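Local atomic coordinates of NRPS (Penicillium fellutanum, PDB entry 6NKI), a protein that binds NADPH in a Rossmann-type fold of the male sterility family and belongs to a nonribosomal peptide synthetase. Residues L38-V43 and V279-I284; Q93-L98 and T147-Q152; T255-C260 and L330-I335; K324-G329 and R401-L406. All blocks are in the same frame, centred on the assembly; numbering follows the deposited sequence.

Contact 1 of 4, residues L38-V43 and V279-I284; sequences LHQLLV and VASLII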
loop_
_atom_site.group_PDB
_atom_site.type_symbol
_atom_site.label_atom_id
_atom_site.label_comp_id
_atom_site.label_asym_id
_atom_site.label_seq_id
_atom_site.Cartn_x
_atom_site.Cartn_y
_atom_site.Cartn_z
ATOM N N LEU A 38 6.763 -9.146 -14.357
ATOM C CA LEU A 38 6.812 -8.923 -15.796
ATOM C C LEU A 38 6.080 -7.635 -16.167
ATOM O O LEU A 38 6.672 -6.712 -16.739
ATOM C CB LEU A 38 6.244 -10.145 -16.532
ATOM C CG LEU A 38 6.366 -10.030 -18.049
ATOM C CD1 LEU A 38 7.830 -9.984 -18.409
ATOM C CD2 LEU A 38 5.627 -11.106 -18.818
ATOM N N HIS A 39 4.793 -7.556 -15.809
ATOM C CA HIS A 39 3.980 -6.347 -15.987
ATOM C C HIS A 39 4.733 -5.074 -15.604
ATOM O O HIS A 39 4.810 -4.118 -16.390
ATOM C CB HIS A 39 2.728 -6.481 -15.141
ATOM C CG HIS A 39 1.778 -5.346 -15.292
ATOM N ND1 HIS A 39 0.894 -4.988 -14.300
ATOM C CD2 HIS A 39 1.543 -4.514 -16.331
ATOM C CE1 HIS A 39 0.179 -3.962 -14.713
ATOM N NE2 HIS A 39 0.548 -3.659 -15.944
ATOM N N GLN A 40 5.324 -5.051 -14.407
ATOM C CA GLN A 40 5.872 -3.785 -13.946
ATOM C C GLN A 40 7.208 -3.460 -14.600
ATOM O O GLN A 40 7.551 -2.281 -14.730
ATOM C CB GLN A 40 5.982 -3.773 -12.425
ATOM C CG GLN A 40 4.648 -3.804 -11.715
ATOM C CD GLN A 40 4.798 -3.818 -10.213
ATOM O OE1 GLN A 40 5.905 -3.708 -9.690
ATOM N NE2 GLN A 40 3.690 -4.013 -9.511
ATOM N N LEU A 41 7.988 -4.462 -15.008
ATOM C CA LEU A 41 9.178 -4.162 -15.814
ATOM C C LEU A 41 8.789 -3.491 -17.124
ATOM O O LEU A 41 9.227 -2.379 -17.415
ATOM C CB LEU A 41 9.983 -5.433 -16.089
ATOM C CG LEU A 41 10.645 -6.010 -14.853
ATOM C CD1 LEU A 41 11.182 -7.379 -15.168
ATOM C CD2 LEU A 41 11.743 -5.086 -14.362
ATOM N N LEU A 42 7.908 -4.131 -17.889
ATOM C CA LEU A 42 7.456 -3.601 -19.169
ATOM C C LEU A 42 6.922 -2.165 -19.070
ATOM O O LEU A 42 6.950 -1.437 -20.069
ATOM C CB LEU A 42 6.388 -4.538 -19.747
ATOM C CG LEU A 42 6.844 -5.786 -20.520
ATOM C CD1 LEU A 42 7.605 -6.752 -19.664
ATOM C CD2 LEU A 42 5.658 -6.515 -21.091
ATOM N N VAL A 43 6.444 -1.719 -17.904
ATOM C CA VAL A 43 5.964 -0.336 -17.885
ATOM C C VAL A 43 7.091 0.645 -17.552
ATOM O O VAL A 43 7.055 1.797 -18.000
ATOM C CB VAL A 43 4.747 -0.147 -16.944
ATOM C CG1 VAL A 43 3.595 -1.068 -17.365
ATOM C CG2 VAL A 43 5.108 -0.307 -15.444
ATOM N N VAL A 279 4.983 -6.220 -3.529
ATOM C CA VAL A 279 6.234 -6.947 -3.417
ATOM C C VAL A 279 6.925 -6.980 -4.776
ATOM O O VAL A 279 8.151 -6.837 -4.869
ATOM C CB VAL A 279 5.954 -8.345 -2.845
ATOM C CG1 VAL A 279 5.520 -8.247 -1.398
ATOM C CG2 VAL A 279 4.844 -8.983 -3.609
ATOM N N ALA A 280 6.135 -7.105 -5.839
ATOM C CA ALA A 280 6.612 -6.879 -7.188
ATOM C C ALA A 280 7.348 -5.548 -7.294
ATOM O O ALA A 280 8.515 -5.501 -7.701
ATOM C CB ALA A 280 5.428 -6.922 -8.157
ATOM N N SER A 281 6.652 -4.447 -6.964
ATOM C CA SER A 281 7.242 -3.111 -6.999
ATOM C C SER A 281 8.534 -3.075 -6.198
ATOM O O SER A 281 9.548 -2.506 -6.632
ATOM C CB SER A 281 6.243 -2.069 -6.450
ATOM O OG SER A 281 6.743 -0.717 -6.464
ATOM N N LEU A 282 8.513 -3.690 -5.013
ATOM C CA LEU A 282 9.693 -3.698 -4.162
ATOM C C LEU A 282 10.829 -4.534 -4.749
ATOM O O LEU A 282 11.976 -4.316 -4.381
ATOM C CB LEU A 282 9.327 -4.200 -2.759
ATOM C CG LEU A 282 10.465 -4.315 -1.735
ATOM C CD1 LEU A 282 11.178 -2.974 -1.630
ATOM C CD2 LEU A 282 9.983 -4.730 -0.365
ATOM N N ILE A 283 10.540 -5.490 -5.634
ATOM C CA ILE A 283 11.612 -6.282 -6.224
ATOM C C ILE A 283 12.305 -5.493 -7.319
ATOM O O ILE A 283 13.538 -5.491 -7.410
ATOM C CB ILE A 283 11.081 -7.638 -6.739
ATOM C CG1 ILE A 283 10.761 -8.592 -5.567
ATOM C CG2 ILE A 283 12.087 -8.267 -7.679
ATOM C CD1 ILE A 283 9.775 -9.694 -5.900
ATOM N N ILE A 284 11.502 -4.855 -8.164
ATOM C CA ILE A 284 12.037 -4.061 -9.299
ATOM C C ILE A 284 12.872 -2.899 -8.769
ATOM O O ILE A 284 13.951 -2.689 -9.283
ATOM C CB ILE A 284 10.885 -3.577 -10.183
ATOM C CG1 ILE A 284 10.181 -4.759 -10.846
ATOM C CG2 ILE A 284 11.384 -2.569 -11.198
ATOM C CD1 ILE A 284 9.093 -4.358 -11.800
#

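Contact 2 of 4, residues Q93-L98 and T147-Q152; sequences QPHLGL and TFDILQ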
loop_
_atom_site.group_PDB
_atom_site.type_symbol
_atom_site.label_atom_id
_atom_site.label_comp_id
_atom_site.label_asym_id
_atom_site.label_seq_id
_atom_site.Cartn_x
_atom_site.Cartn_y
_atom_site.Cartn_z
ATOM N N GLN A 93 17.334 -28.687 -15.797
ATOM C CA GLN A 93 18.459 -29.028 -16.652
ATOM C C GLN A 93 19.659 -28.126 -16.379
ATOM O O GLN A 93 19.524 -27.040 -15.816
ATOM C CB GLN A 93 18.066 -28.931 -18.126
ATOM C CG GLN A 93 17.022 -29.950 -18.574
ATOM C CD GLN A 93 16.721 -29.868 -20.065
ATOM O OE1 GLN A 93 17.318 -29.070 -20.793
ATOM N NE2 GLN A 93 15.774 -30.680 -20.520
ATOM N N PRO A 94 20.850 -28.569 -16.759
ATOM C CA PRO A 94 22.012 -27.686 -16.666
ATOM C C PRO A 94 21.838 -26.479 -17.563
ATOM O O PRO A 94 21.258 -26.562 -18.649
ATOM C CB PRO A 94 23.174 -28.568 -17.147
ATOM C CG PRO A 94 22.700 -29.962 -16.953
ATOM C CD PRO A 94 21.225 -29.916 -17.225
ATOM N N HIS A 95 22.309 -25.341 -17.054
ATOM C CA HIS A 95 22.262 -24.086 -17.839
ATOM C C HIS A 95 20.817 -23.595 -17.934
ATOM O O HIS A 95 20.526 -22.869 -18.893
ATOM C CB HIS A 95 22.876 -24.375 -19.210
ATOM C CG HIS A 95 24.354 -24.197 -19.230
ATOM N ND1 HIS A 95 25.035 -23.828 -20.367
ATOM C CD2 HIS A 95 25.270 -24.257 -18.242
ATOM C CE1 HIS A 95 26.315 -23.709 -20.089
ATOM N NE2 HIS A 95 26.484 -23.965 -18.793
ATOM N N LEU A 96 19.949 -24.119 -17.056
ATOM C CA LEU A 96 18.490 -23.830 -16.909
ATOM C C LEU A 96 17.684 -24.407 -18.079
ATOM O O LEU A 96 16.497 -24.059 -18.191
ATOM C CB LEU A 96 18.228 -22.328 -16.742
ATOM C CG LEU A 96 19.081 -21.615 -15.697
ATOM C CD1 LEU A 96 19.093 -20.121 -15.947
ATOM C CD2 LEU A 96 18.584 -21.906 -14.294
ATOM N N GLY A 97 18.270 -25.325 -18.853
ATOM C CA GLY A 97 17.616 -25.889 -20.045
ATOM C C GLY A 97 17.824 -24.992 -21.249
ATOM O O GLY A 97 17.190 -25.238 -22.277
ATOM N N LEU A 98 18.687 -23.984 -21.121
ATOM C CA LEU A 98 18.927 -23.016 -22.220
ATOM C C LEU A 98 19.946 -23.522 -23.239
ATOM O O LEU A 98 20.727 -24.427 -22.923
ATOM C CB LEU A 98 19.380 -21.673 -21.642
ATOM C CG LEU A 98 18.276 -20.820 -21.025
ATOM C CD1 LEU A 98 18.872 -19.675 -20.230
ATOM C CD2 LEU A 98 17.346 -20.296 -22.102
ATOM N N THR A 147 20.343 -21.563 -9.462
ATOM C CA THR A 147 21.001 -20.464 -8.760
ATOM C C THR A 147 22.510 -20.536 -8.957
ATOM O O THR A 147 23.167 -19.519 -9.214
ATOM C CB THR A 147 20.627 -20.486 -7.265
ATOM O OG1 THR A 147 19.195 -20.444 -7.099
ATOM C CG2 THR A 147 21.239 -19.289 -6.520
ATOM N N PHE A 148 23.070 -21.746 -8.855
ATOM C CA PHE A 148 24.492 -21.958 -9.102
ATOM C C PHE A 148 24.862 -21.563 -10.524
ATOM O O PHE A 148 25.854 -20.859 -10.751
ATOM C CB PHE A 148 24.836 -23.425 -8.839
ATOM C CG PHE A 148 26.299 -23.762 -9.015
ATOM C CD1 PHE A 148 27.226 -23.451 -8.027
ATOM C CD2 PHE A 148 26.742 -24.396 -10.169
ATOM C CE1 PHE A 148 28.554 -23.758 -8.188
ATOM C CE2 PHE A 148 28.073 -24.707 -10.333
ATOM C CZ PHE A 148 28.980 -24.386 -9.344
ATOM N N ASP A 149 24.075 -22.019 -11.499
ATOM C CA ASP A 149 24.309 -21.618 -12.882
ATOM C C ASP A 149 24.323 -20.096 -13.016
ATOM O O ASP A 149 25.118 -19.544 -13.786
ATOM C CB ASP A 149 23.234 -22.235 -13.785
ATOM C CG ASP A 149 23.336 -23.757 -13.883
ATOM O OD1 ASP A 149 24.466 -24.290 -13.822
ATOM O OD2 ASP A 149 22.274 -24.414 -14.006
ATOM N N ILE A 150 23.464 -19.408 -12.234
ATOM C CA ILE A 150 23.247 -17.961 -12.357
ATOM C C ILE A 150 24.459 -17.159 -11.874
ATOM O O ILE A 150 24.839 -16.162 -12.503
ATOM C CB ILE A 150 21.940 -17.546 -11.627
ATOM C CG1 ILE A 150 20.716 -17.694 -12.529
ATOM C CG2 ILE A 150 21.986 -16.126 -11.068
ATOM C CD1 ILE A 150 19.465 -17.621 -11.782
ATOM N N LEU A 151 25.066 -17.548 -10.750
ATOM C CA LEU A 151 26.285 -16.852 -10.334
ATOM C C LEU A 151 27.428 -17.089 -11.317
ATOM O O LEU A 151 28.237 -16.186 -11.562
ATOM C CB LEU A 151 26.709 -17.275 -8.931
ATOM C CG LEU A 151 25.741 -16.941 -7.808
ATOM C CD1 LEU A 151 26.448 -17.301 -6.517
ATOM C CD2 LEU A 151 25.302 -15.468 -7.863
ATOM N N GLN A 152 27.526 -18.298 -11.875
ATOM C CA GLN A 152 28.439 -18.508 -12.991
ATOM C C GLN A 152 28.219 -17.463 -14.064
ATOM O O GLN A 152 29.173 -16.960 -14.666
ATOM C CB GLN A 152 28.241 -19.890 -13.608
ATOM C CG GLN A 152 28.760 -21.076 -12.823
ATOM C CD GLN A 152 28.427 -22.375 -13.520
ATOM O OE1 GLN A 152 27.683 -22.395 -14.505
ATOM N NE2 GLN A 152 28.996 -23.467 -13.031
#

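Contact 3 of 4, residues T255-C260 and L330-I335; sequences TAMTTC and LGRDLI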
loop_
_atom_site.group_PDB
_atom_site.type_symbol
_atom_site.label_atom_id
_atom_site.label_comp_id
_atom_site.label_asym_id
_atom_site.label_seq_id
_atom_site.Cartn_x
_atom_site.Cartn_y
_atom_site.Cartn_z
ATOM N N THR A 255 -12.734 -24.324 0.945
ATOM C CA THR A 255 -13.370 -25.448 1.617
ATOM C C THR A 255 -14.032 -25.008 2.912
ATOM O O THR A 255 -14.974 -25.660 3.386
ATOM C CB THR A 255 -12.358 -26.568 1.905
ATOM O OG1 THR A 255 -11.468 -26.177 2.956
ATOM C CG2 THR A 255 -11.532 -26.874 0.653
ATOM N N ALA A 256 -13.545 -23.909 3.493
ATOM C CA ALA A 256 -14.237 -23.317 4.628
ATOM C C ALA A 256 -15.601 -22.793 4.207
ATOM O O ALA A 256 -16.547 -22.801 5.003
ATOM C CB ALA A 256 -13.381 -22.209 5.238
ATOM N N MET A 257 -15.718 -22.365 2.948
ATOM C CA MET A 257 -16.997 -21.942 2.389
ATOM C C MET A 257 -18.004 -23.089 2.320
ATOM O O MET A 257 -19.186 -22.904 2.631
ATOM C CB MET A 257 -16.762 -21.366 0.999
ATOM C CG MET A 257 -16.059 -20.025 1.011
ATOM S SD MET A 257 -15.423 -19.515 -0.587
ATOM C CE MET A 257 -16.953 -19.364 -1.534
ATOM N N THR A 258 -17.562 -24.270 1.884
ATOM C CA THR A 258 -18.463 -25.405 1.727
ATOM C C THR A 258 -18.771 -26.058 3.062
ATOM O O THR A 258 -19.866 -26.587 3.250
ATOM C CB THR A 258 -17.848 -26.431 0.781
ATOM O OG1 THR A 258 -16.646 -26.949 1.366
ATOM C CG2 THR A 258 -17.514 -25.782 -0.573
ATOM N N THR A 259 -17.813 -26.013 3.983
ATOM C CA THR A 259 -17.994 -26.467 5.351
ATOM C C THR A 259 -18.806 -25.488 6.198
ATOM O O THR A 259 -19.423 -25.904 7.189
ATOM C CB THR A 259 -16.608 -26.727 5.963
ATOM O OG1 THR A 259 -16.007 -27.849 5.302
ATOM C CG2 THR A 259 -16.680 -27.017 7.420
ATOM N N CYS A 260 -18.836 -24.206 5.820
ATOM C CA CYS A 260 -19.542 -23.161 6.569
ATOM C C CYS A 260 -19.007 -23.029 7.995
ATOM O O CYS A 260 -19.715 -22.573 8.901
ATOM C CB CYS A 260 -21.059 -23.397 6.574
ATOM S SG CYS A 260 -21.864 -23.284 4.941
ATOM N N LEU A 330 -17.518 -12.628 1.742
ATOM C CA LEU A 330 -18.502 -13.657 1.418
ATOM C C LEU A 330 -19.922 -13.173 1.700
ATOM O O LEU A 330 -20.890 -13.686 1.122
ATOM C CB LEU A 330 -18.219 -14.944 2.204
ATOM C CG LEU A 330 -16.967 -15.810 1.975
ATOM C CD1 LEU A 330 -16.943 -16.983 2.951
ATOM C CD2 LEU A 330 -16.870 -16.303 0.541
ATOM N N GLY A 331 -20.069 -12.185 2.574
ATOM C CA GLY A 331 -21.389 -11.705 2.908
ATOM C C GLY A 331 -22.201 -12.657 3.747
ATOM O O GLY A 331 -23.436 -12.607 3.708
ATOM N N ARG A 332 -21.544 -13.520 4.512
ATOM C CA ARG A 332 -22.237 -14.504 5.322
ATOM C C ARG A 332 -21.307 -14.909 6.452
ATOM O O ARG A 332 -20.086 -14.808 6.339
ATOM C CB ARG A 332 -22.650 -15.724 4.490
ATOM C CG ARG A 332 -21.494 -16.645 4.157
ATOM C CD ARG A 332 -21.897 -17.713 3.160
ATOM N NE ARG A 332 -20.884 -18.759 3.064
ATOM C CZ ARG A 332 -20.917 -19.750 2.185
ATOM N NH1 ARG A 332 -21.891 -19.807 1.288
ATOM N NH2 ARG A 332 -19.963 -20.662 2.183
ATOM N N ASP A 333 -21.894 -15.387 7.535
ATOM C CA ASP A 333 -21.094 -15.789 8.679
ATOM C C ASP A 333 -20.739 -17.266 8.616
ATOM O O ASP A 333 -21.483 -18.088 8.069
ATOM C CB ASP A 333 -21.807 -15.455 9.988
ATOM C CG ASP A 333 -21.846 -13.962 10.245
ATOM O OD1 ASP A 333 -20.944 -13.247 9.730
ATOM O OD2 ASP A 333 -22.766 -13.501 10.963
ATOM N N LEU A 334 -19.565 -17.579 9.164
ATOM C CA LEU A 334 -18.987 -18.946 9.169
ATOM C C LEU A 334 -18.959 -19.454 10.605
ATOM O O LEU A 334 -18.613 -18.676 11.499
ATOM C CB LEU A 334 -17.552 -18.881 8.640
ATOM C CG LEU A 334 -17.381 -18.705 7.137
ATOM C CD1 LEU A 334 -16.029 -19.235 6.709
ATOM C CD2 LEU A 334 -18.480 -19.416 6.377
ATOM N N ILE A 335 -19.275 -20.730 10.804
ATOM C CA ILE A 335 -19.260 -21.253 12.193
ATOM C C ILE A 335 -17.819 -21.225 12.675
ATOM O O ILE A 335 -16.981 -21.813 12.006
ATOM C CB ILE A 335 -19.796 -22.690 12.212
ATOM C CG1 ILE A 335 -21.147 -22.791 11.506
ATOM C CG2 ILE A 335 -19.852 -23.206 13.635
ATOM C CD1 ILE A 335 -21.473 -24.178 11.014
#

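Contact 4 of 4, residues K324-G329 and R401-L406; sequences KAIMLG and RNAEYL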
loop_
_atom_site.group_PDB
_atom_site.type_symbol
_atom_site.label_atom_id
_atom_site.label_comp_id
_atom_site.label_asym_id
_atom_site.label_seq_id
_atom_site.Cartn_x
_atom_site.Cartn_y
_atom_site.Cartn_z
ATOM N N LYS A 324 -12.584 -12.299 9.689
ATOM C CA LYS A 324 -13.738 -11.414 9.647
ATOM C C LYS A 324 -13.803 -10.675 8.331
ATOM O O LYS A 324 -14.883 -10.211 7.950
ATOM C CB LYS A 324 -13.786 -10.444 10.838
ATOM C CG LYS A 324 -12.632 -9.509 11.061
ATOM C CD LYS A 324 -12.984 -8.475 12.162
ATOM C CE LYS A 324 -13.038 -9.030 13.602
ATOM N NZ LYS A 324 -11.714 -9.377 14.206
ATOM N N ALA A 325 -12.680 -10.612 7.603
ATOM C CA ALA A 325 -12.652 -10.005 6.283
ATOM C C ALA A 325 -13.172 -10.966 5.225
ATOM O O ALA A 325 -13.923 -10.560 4.332
ATOM C CB ALA A 325 -11.233 -9.544 5.964
ATOM N N ILE A 326 -12.757 -12.238 5.305
ATOM C CA ILE A 326 -13.381 -13.302 4.513
ATOM C C ILE A 326 -14.906 -13.223 4.629
ATOM O O ILE A 326 -15.628 -13.085 3.632
ATOM C CB ILE A 326 -12.852 -14.684 4.963
ATOM C CG1 ILE A 326 -11.337 -14.889 4.661
ATOM C CG2 ILE A 326 -13.756 -15.812 4.447
ATOM C CD1 ILE A 326 -10.941 -14.951 3.147
ATOM N N MET A 327 -15.417 -13.286 5.859
ATOM C CA MET A 327 -16.869 -13.319 6.024
ATOM C C MET A 327 -17.521 -12.031 5.539
ATOM O O MET A 327 -18.630 -12.070 4.992
ATOM C CB MET A 327 -17.241 -13.574 7.486
ATOM C CG MET A 327 -16.859 -14.950 8.055
ATOM S SD MET A 327 -17.354 -15.070 9.775
ATOM C CE MET A 327 -16.166 -14.018 10.579
ATOM N N LEU A 328 -16.846 -10.893 5.715
ATOM C CA LEU A 328 -17.363 -9.633 5.197
ATOM C C LEU A 328 -17.504 -9.664 3.679
ATOM O O LEU A 328 -18.474 -9.132 3.127
ATOM C CB LEU A 328 -16.450 -8.487 5.625
ATOM C CG LEU A 328 -16.959 -7.044 5.489
ATOM C CD1 LEU A 328 -16.316 -6.203 6.575
ATOM C CD2 LEU A 328 -16.701 -6.427 4.105
ATOM N N GLY A 329 -16.537 -10.280 2.990
ATOM C CA GLY A 329 -16.604 -10.375 1.541
ATOM C C GLY A 329 -17.538 -11.471 1.068
ATOM O O GLY A 329 -18.280 -11.289 0.093
ATOM N N ARG A 401 -11.855 -8.166 -0.940
ATOM C CA ARG A 401 -12.234 -8.135 -2.348
ATOM C C ARG A 401 -12.080 -9.516 -2.984
ATOM O O ARG A 401 -12.775 -9.839 -3.956
ATOM C CB ARG A 401 -11.403 -7.105 -3.124
ATOM C CG ARG A 401 -11.411 -5.664 -2.636
ATOM C CD ARG A 401 -12.799 -5.052 -2.632
ATOM N NE ARG A 401 -13.465 -5.113 -3.932
ATOM C CZ ARG A 401 -13.285 -4.238 -4.916
ATOM N NH1 ARG A 401 -12.439 -3.225 -4.764
ATOM N NH2 ARG A 401 -13.949 -4.384 -6.057
ATOM N N ASN A 402 -11.183 -10.346 -2.449
ATOM C CA ASN A 402 -10.997 -11.678 -3.008
ATOM C C ASN A 402 -12.095 -12.633 -2.531
ATOM O O ASN A 402 -12.662 -13.392 -3.328
ATOM C CB ASN A 402 -9.599 -12.209 -2.647
ATOM C CG ASN A 402 -8.455 -11.480 -3.400
ATOM O OD1 ASN A 402 -8.544 -11.230 -4.599
ATOM N ND2 ASN A 402 -7.386 -11.149 -2.683
ATOM N N ALA A 403 -12.430 -12.585 -1.246
ATOM C CA ALA A 403 -13.513 -13.417 -0.740
ATOM C C ALA A 403 -14.852 -13.061 -1.380
ATOM O O ALA A 403 -15.731 -13.918 -1.494
ATOM C CB ALA A 403 -13.590 -13.283 0.780
ATOM N N GLU A 404 -15.038 -11.799 -1.768
ATOM C CA GLU A 404 -16.211 -11.397 -2.539
ATOM C C GLU A 404 -16.157 -11.914 -3.975
ATOM O O GLU A 404 -17.203 -12.074 -4.613
ATOM C CB GLU A 404 -16.339 -9.874 -2.522
ATOM C CG GLU A 404 -17.499 -9.329 -3.357
ATOM C CD GLU A 404 -17.729 -7.830 -3.191
ATOM O OE1 GLU A 404 -16.987 -7.180 -2.424
ATOM O OE2 GLU A 404 -18.671 -7.308 -3.830
ATOM N N TYR A 405 -14.961 -12.176 -4.504
ATOM C CA TYR A 405 -14.861 -12.762 -5.837
ATOM C C TYR A 405 -15.288 -14.222 -5.826
ATOM O O TYR A 405 -16.135 -14.640 -6.624
ATOM C CB TYR A 405 -13.437 -12.652 -6.378
ATOM C CG TYR A 405 -13.240 -13.454 -7.648
ATOM C CD1 TYR A 405 -13.733 -13.005 -8.861
ATOM C CD2 TYR A 405 -12.581 -14.677 -7.625
ATOM C CE1 TYR A 405 -13.565 -13.738 -10.019
ATOM C CE2 TYR A 405 -12.406 -15.418 -8.780
ATOM C CZ TYR A 405 -12.900 -14.943 -9.976
ATOM O OH TYR A 405 -12.735 -15.669 -11.139
ATOM N N LEU A 406 -14.663 -15.024 -4.962
ATOM C CA LEU A 406 -15.041 -16.426 -4.863
ATOM C C LEU A 406 -16.543 -16.555 -4.643
ATOM O O LEU A 406 -17.236 -17.270 -5.380
ATOM C CB LEU A 406 -14.247 -17.104 -3.741
ATOM C CG LEU A 406 -12.733 -17.223 -4.007
ATOM C CD1 LEU A 406 -11.985 -17.800 -2.806
ATOM C CD2 LEU A 406 -12.448 -18.039 -5.260
#

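Contact 1 of 4, residues L38-V43 and V279-I284
The carbonyl oxygen A280 O is gripped twice within its own helix, by I283 N at 2.9 Å and by I284 N at 3.1 Å. A280 CB points toward helix 32-43 and lies 3.6 Å from Q40 NE2. The axes of segments 38-43 and 279-284 come within 9.6 Å and cross at -51°. Q40 reaches over with its chain extended beyond CG. Its OE1 comes 2.9 Å from S281 N, but the angle is too poor for a hydrogen bond. Its NE2 does bond, to D277 O in the first turn of helix 276-288, and this fixes which way the amide is turned. One turn on from A280, I284 reaches toward the same helix. Its CG1 lies beside the backbone N (chi1 -65°), with CD1 extended toward helix 32-43. CD1 ends against Q40 CB and packs 3.8 Å from L41 CD2. The contact joins a glutamine amide to aliphatic packing. Helix 32-43 turns L38 and L41 onto the central parallel sheet, where L38 meets L26, V50 and V52, and L41 meets L24. On helix 276-288, I283 packs on L33 and I37, and S281 touches Q397 of the second subunit.

Contact 2 of 4, residues Q93-L98 and T147-Q152
H95 and D149 bring a loop against a helix, their CA atoms 5.9 Å apart, with three successive loop residues, H95, L96 and G97, at positive phi. The setting is the Rossmann fold: the loop follows strand 84-88, at one edge of the parallel sheet, and helix 136-156 follows strand 122-125. Overlapping turns shape the loop. A type II turn over P94 and H95 is closed by the weak bond from L96 N to Q93 O. Two type I' turns follow, closed by G97 N to P94 O at 3.2 Å and by L98 N to H95 O at 3.1 Å. This winding brings the backbone N-H of H95 round to the helix.

D149 is the polar side of the contact. Its CG stands beside its backbone N (chi1 -67°), and the carboxylate reaches out to the loop. OD2 takes a weak hydrogen bond from H95 N, 3.2 Å long and bent to 140°. OD1 lies at the edge of the H95 ring, near its plane, 4.5 Å from H95 CD2. The H95 ring also meets that of W103, the two planes inclined by about 40°. L96 makes the apolar side, and its side chain sits about 8 Å from the bound NADPH. I150 meets it from the helix and also packs on I123, H125 and L163 of the sheet. The closest apolar approach, from L96 CD1 to I150 CG1, is 4.5 Å.

Contact 3 of 4, residues T255-C260 and L330-I335
I335 N gives a nearly straight hydrogen bond to C260 O, 2.7 Å long with an angle of 168° at the hydrogen. C260, just after helix 248-259, leaves the helical path with positive phi, and its carbonyl meets segment 330-335. Just before I335, L334 packs its CD2 3.9 Å from C260 CA, while its CD1 lies 4.2 Å from A256 CB. One turn back, M257 and L330 make an apolar pair. The M257 chain bends at its last torsion (chi3 63°), and its CE rests 3.7 Å from L330 CD2. R332 sends its guanidinium to the end of the helix, beside M257 O. The modelled distance there is too short to be trusted in detail. R332 NH1 forms a salt bridge with E410 of helix 389-410.

Further out, T255 O accepts from T259 N and from T258 OG1, both from the same face of its plane. T258 OG1 also bonds to Q349. I335 also makes backbone hydrogen bonds with Y262, and strands 261-263 and 335-337 run on as a small parallel sheet. The mixture implies a directional backbone link where the strands begin, apolar packing behind it, and an arginine charge probably balanced by E410.

Contact 4 of 4, residues K324-G329 and R401-L406
No flat side-chain group makes the contact where G329 meets E404; the flat groups that meet are peptide units, with G329 O against E404. With CG anti to the backbone N (chi1 177°), the extended E404 chain leads on from CB, and CA and CB lie nearest to G329 O. G329 O lies 3.3 Å from E404 CA, a CA-H...O contact with 132° at the hydrogen, and 3.6 Å from E404 CB. The preceding residue, A403, points its CB at the other helix, 3.5 Å from I326 O, one turn before G329. I326 sets out away from this helix, but its end turns back. Its CD1 closes on A403 CB at 3.9 Å.

The axes of the short segments come within 7.3 Å and cross at -45°. Around the crossing, I326 packs on W250 and V253 of helix 248-259 and on V399. E404 touches N45 of the second subunit, and L328 touches H289 there. Glycine and alanine at the crossing let the backbones come close, with the CA atoms of G329 and E404 4.2 Å apart. The contact therefore rests mainly on van der Waals packing of small residues, with no classical hydrogen bond between the segments.

Contacts 1 and 4 are buried helix crossings, and both touch the second subunit. Contacts 2 and 3 are partly buried and set a loop against a helix. Contacts 1 and 2 belong to the Rossmann part, with centres 23 Å apart. Contacts 3 and 4 lie together, their centres 10 Å apart, on the other side of the chain's centre from contact 2. These two share helix 319-330. They touch where L330 CD2 packs 3.3 Å from A403 O, and R332 N probably bonds to M327 O. The chemistry differs: an amide with aliphatic packing in contact 1, a weak carboxylate bond in 2, a nearly straight backbone bond in 3, close packing of glycine, alanine and isoleucine in 4.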